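Local coordinates for esterase (Sinorhizobium meliloti 1021, PDB 4TX1), which probably hydrolyses acetyl and aryl esters, as a carbohydrate acetylesterase of the SGNH hydrolase family, at residues A[62-76]-A[98-110]. Residues are numbered along the deposited sequence; the frame is centred on the assembly and turned at random.
Sequences GRTTAYDDHLADCDR and MLGSNDMKPIIHG
With its CG anti to the carbonyl carbon (chi1 -70°), Asp103 turns its carboxylate toward Thr65, whose OG1 is held between its own backbone N and carbonyl carbon (chi1 61°). The result is a two-point grip: Thr65 N donates to Asp103 OD1 at 3.0 Å and Thr65 OG1 to Asp103 OD2 at 2.5 Å, each on a syn lone pair, which fixes the rotation of the carboxylate. It illustrates how a buried acid can tie two irregular loops together. At Tyr67, His109 directs an edge at the ring face in a T-shaped stack (planes at 61°), ND1 over the ring centre, while Ile108 CG2 lies 3.6 Å from Tyr67 CB. Asn102 ND2 reaches Arg63 O at 3.0 Å from above the carbonyl plane. Asn102 belongs to the GxND motif of SGNH hydrolases, near the probable Ser22-His202-Asp199 triad; its ND2 (2.8 Å) and Gly62 N (2.9 Å) donate to one water, probably where the substrate oxyanion would sit, consistent with both forming part of the oxyanion hole, as in relatives. The extended Lys105 places NZ 3.9 Å from Asp69 OD2, a long salt bridge; two waters bridge the same atoms, one also donating to Gly62 O, and Arg76 NH1 forms a salt bridge with that oxygen from above the carboxylate plane. The loops follow strands 53-59 and 94-98, which flank strand 14-20; helix 112-127 packs against Thr65, Leu99 and Asp103, while helix 78-89 meets Arg63.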
# COMPACT_ATOMS: atom_id res chain seq x y z
N GLY A 62 2.69 3.99 20.12
CA GLY A 62 2.29 2.70 19.61
C GLY A 62 3.24 2.08 18.56
O GLY A 62 2.94 1.07 17.98
N ARG A 63 4.34 2.72 18.28
CA ARG A 63 5.21 2.23 17.24
C ARG A 63 5.75 0.85 17.60
O ARG A 63 6.20 0.68 18.68
CB ARG A 63 6.38 3.18 17.03
CG ARG A 63 7.44 2.68 16.08
CD ARG A 63 8.48 3.73 15.74
NE ARG A 63 8.06 4.66 14.73
CZ ARG A 63 8.44 5.92 14.66
NH1 ARG A 63 9.16 6.49 15.61
NH2 ARG A 63 8.03 6.64 13.67
N THR A 64 5.70 -0.08 16.66
CA THR A 64 6.23 -1.41 16.79
C THR A 64 7.58 -1.47 16.05
O THR A 64 7.94 -0.54 15.29
CB THR A 64 5.33 -2.44 16.14
OG1 THR A 64 5.45 -2.30 14.68
CG2 THR A 64 3.84 -2.26 16.59
N THR A 65 8.31 -2.58 16.23
CA THR A 65 9.55 -2.70 15.56
C THR A 65 9.33 -2.80 14.05
O THR A 65 9.90 -2.02 13.28
CB THR A 65 10.36 -3.92 16.12
OG1 THR A 65 9.62 -5.12 15.89
CG2 THR A 65 10.74 -3.81 17.63
N ALA A 66 8.50 -3.71 13.61
CA ALA A 66 8.39 -4.00 12.16
C ALA A 66 7.03 -4.59 11.80
O ALA A 66 6.90 -5.43 10.87
CB ALA A 66 9.51 -4.95 11.68
N TYR A 67 6.01 -4.19 12.55
CA TYR A 67 4.67 -4.80 12.46
C TYR A 67 3.59 -3.76 12.28
O TYR A 67 3.57 -2.73 12.87
CB TYR A 67 4.42 -5.67 13.68
CG TYR A 67 5.49 -6.74 13.87
CD1 TYR A 67 5.44 -7.97 13.15
CD2 TYR A 67 6.57 -6.51 14.66
CE1 TYR A 67 6.47 -8.87 13.26
CE2 TYR A 67 7.63 -7.44 14.72
CZ TYR A 67 7.54 -8.63 14.04
OH TYR A 67 8.55 -9.54 14.21
N ASP A 68 2.59 -4.08 11.48
CA ASP A 68 1.52 -3.16 11.23
C ASP A 68 0.55 -3.06 12.42
O ASP A 68 0.22 -4.05 13.10
CB ASP A 68 0.69 -3.72 10.08
CG ASP A 68 1.45 -3.75 8.78
OD1 ASP A 68 2.29 -2.83 8.54
OD2 ASP A 68 1.26 -4.83 8.05
N ASP A 69 0.07 -1.87 12.63
CA ASP A 69 -0.95 -1.54 13.62
C ASP A 69 -1.74 -0.39 13.12
O ASP A 69 -1.22 0.71 12.95
CB ASP A 69 -0.29 -1.27 14.99
CG ASP A 69 -1.29 -0.90 16.06
OD1 ASP A 69 -2.39 -0.56 15.69
OD2 ASP A 69 -0.95 -0.86 17.30
N HIS A 70 -3.02 -0.63 12.77
CA HIS A 70 -3.89 0.34 12.10
C HIS A 70 -4.87 1.01 13.06
O HIS A 70 -5.87 1.58 12.68
CB HIS A 70 -4.66 -0.33 10.95
CG HIS A 70 -3.81 -1.08 9.99
ND1 HIS A 70 -2.86 -0.47 9.19
CD2 HIS A 70 -3.71 -2.41 9.75
CE1 HIS A 70 -2.27 -1.40 8.44
NE2 HIS A 70 -2.80 -2.58 8.74
N LEU A 71 -4.56 0.96 14.35
CA LEU A 71 -5.44 1.49 15.35
C LEU A 71 -5.34 2.97 15.71
O LEU A 71 -6.14 3.51 16.53
CB LEU A 71 -5.31 0.63 16.64
CG LEU A 71 -5.70 -0.83 16.51
CD1 LEU A 71 -5.32 -1.63 17.77
CD2 LEU A 71 -7.19 -0.99 16.16
N ALA A 72 -4.46 3.67 15.05
CA ALA A 72 -4.31 5.10 15.27
C ALA A 72 -4.07 5.86 13.98
O ALA A 72 -3.99 5.28 12.87
CB ALA A 72 -3.15 5.30 16.28
N ASP A 73 -4.03 7.18 14.10
CA ASP A 73 -3.93 8.04 12.94
C ASP A 73 -2.47 8.25 12.56
O ASP A 73 -2.02 9.37 12.49
CB ASP A 73 -4.61 9.38 13.27
CG ASP A 73 -5.00 10.20 12.02
OD1 ASP A 73 -4.73 9.78 10.87
OD2 ASP A 73 -5.59 11.32 12.20
N CYS A 74 -1.81 7.19 12.12
CA CYS A 74 -0.37 7.20 11.87
C CYS A 74 0.00 5.79 11.41
O CYS A 74 -0.81 4.84 11.59
CB CYS A 74 0.42 7.53 13.12
SG CYS A 74 0.11 6.52 14.55
N ASP A 75 1.21 5.67 10.87
CA ASP A 75 1.79 4.34 10.52
C ASP A 75 2.69 3.98 11.66
O ASP A 75 3.76 4.58 11.84
CB ASP A 75 2.50 4.37 9.20
CG ASP A 75 3.04 3.07 8.76
OD1 ASP A 75 2.98 2.06 9.53
OD2 ASP A 75 3.41 3.03 7.53
N ARG A 76 2.27 2.95 12.41
CA ARG A 76 3.00 2.47 13.61
C ARG A 76 4.06 1.43 13.25
O ARG A 76 4.73 0.92 14.12
CB ARG A 76 1.99 1.91 14.60
CG ARG A 76 1.28 3.03 15.37
CD ARG A 76 0.21 2.45 16.27
NE ARG A 76 -0.20 3.43 17.25
CZ ARG A 76 -1.14 3.22 18.18
NH1 ARG A 76 -1.88 2.11 18.17
NH2 ARG A 76 -1.44 4.15 19.07
N MET A 98 14.93 2.70 20.65
CA MET A 98 14.29 2.13 21.83
C MET A 98 12.87 1.67 21.52
O MET A 98 11.88 2.46 21.60
CB MET A 98 14.36 3.08 23.07
CG MET A 98 13.96 2.31 24.32
SD MET A 98 14.25 3.18 25.90
CE MET A 98 12.85 4.29 25.88
N LEU A 99 12.75 0.42 21.10
CA LEU A 99 11.48 -0.15 20.67
C LEU A 99 11.38 -1.56 21.18
O LEU A 99 12.39 -2.19 21.48
CB LEU A 99 11.36 -0.10 19.13
CG LEU A 99 11.21 1.23 18.46
CD1 LEU A 99 11.32 1.09 16.91
CD2 LEU A 99 9.88 1.85 18.86
N GLY A 100 10.14 -2.03 21.28
CA GLY A 100 9.76 -3.38 21.64
C GLY A 100 8.59 -3.49 22.58
O GLY A 100 7.98 -4.57 22.67
N SER A 101 8.29 -2.44 23.35
CA SER A 101 7.15 -2.48 24.26
C SER A 101 5.84 -2.79 23.55
O SER A 101 5.07 -3.62 24.00
CB SER A 101 7.06 -1.16 25.04
OG SER A 101 8.20 -0.97 25.90
N ASN A 102 5.64 -2.22 22.33
CA ASN A 102 4.39 -2.47 21.64
C ASN A 102 4.32 -3.84 21.00
O ASN A 102 3.26 -4.38 20.79
CB ASN A 102 4.10 -1.34 20.65
CG ASN A 102 3.81 -0.03 21.34
OD1 ASN A 102 2.84 0.02 22.10
ND2 ASN A 102 4.61 0.98 21.15
N ASP A 103 5.49 -4.37 20.74
CA ASP A 103 5.61 -5.74 20.24
C ASP A 103 5.13 -6.77 21.29
O ASP A 103 4.78 -7.91 20.95
CB ASP A 103 7.02 -6.13 19.84
CG ASP A 103 7.53 -5.44 18.59
OD1 ASP A 103 7.50 -4.16 18.60
OD2 ASP A 103 8.12 -6.09 17.65
N MET A 104 5.04 -6.33 22.57
CA MET A 104 4.53 -7.24 23.62
C MET A 104 3.02 -7.42 23.63
O MET A 104 2.50 -8.30 24.32
CB MET A 104 5.02 -6.69 24.99
CG MET A 104 6.50 -6.47 25.12
SD MET A 104 7.45 -8.05 24.98
CE MET A 104 7.93 -8.14 23.27
N LYS A 105 2.30 -6.62 22.83
CA LYS A 105 0.89 -6.79 22.63
C LYS A 105 0.57 -8.01 21.85
O LYS A 105 1.08 -8.19 20.74
CB LYS A 105 0.34 -5.58 21.81
CG LYS A 105 0.50 -4.24 22.49
CD LYS A 105 0.07 -3.16 21.50
CE LYS A 105 0.13 -1.77 22.10
NZ LYS A 105 -0.23 -0.63 21.14
N PRO A 106 -0.32 -8.87 22.37
CA PRO A 106 -0.76 -10.04 21.59
C PRO A 106 -1.25 -9.77 20.19
O PRO A 106 -0.97 -10.55 19.28
CB PRO A 106 -1.90 -10.60 22.46
CG PRO A 106 -1.45 -10.30 23.88
CD PRO A 106 -0.75 -8.97 23.80
N ILE A 107 -1.95 -8.69 19.99
CA ILE A 107 -2.44 -8.34 18.68
C ILE A 107 -1.25 -8.10 17.74
O ILE A 107 -1.46 -8.30 16.53
CB ILE A 107 -3.42 -7.17 18.59
CG1 ILE A 107 -2.82 -5.86 19.11
CG2 ILE A 107 -4.74 -7.53 19.40
CD1 ILE A 107 -3.60 -4.55 18.72
N ILE A 108 -0.07 -7.72 18.25
CA ILE A 108 1.08 -7.46 17.38
C ILE A 108 1.85 -8.74 17.15
O ILE A 108 2.07 -9.17 16.00
CB ILE A 108 1.94 -6.28 17.88
CG1 ILE A 108 1.10 -5.02 18.08
CG2 ILE A 108 3.19 -6.13 17.00
CD1 ILE A 108 0.44 -4.47 16.78
N HIS A 109 2.23 -9.39 18.24
CA HIS A 109 2.59 -10.80 18.26
C HIS A 109 2.91 -11.24 19.68
O HIS A 109 2.77 -12.46 19.97
CB HIS A 109 3.80 -11.11 17.33
CG HIS A 109 5.03 -10.29 17.62
ND1 HIS A 109 5.41 -9.16 16.91
CD2 HIS A 109 5.94 -10.45 18.58
CE1 HIS A 109 6.51 -8.65 17.45
NE2 HIS A 109 6.85 -9.42 18.46
N GLY A 110 3.40 -10.35 20.52
CA GLY A 110 3.57 -10.58 21.95
C GLY A 110 4.86 -11.26 22.35
O GLY A 110 5.02 -11.65 23.51
O HOH W 1 1.29 -0.91 18.77
O HOH W 2 4.03 3.25 22.63
O HOH W 3 7.72 -0.51 20.77
O HOH W 4 -2.39 -1.07 19.57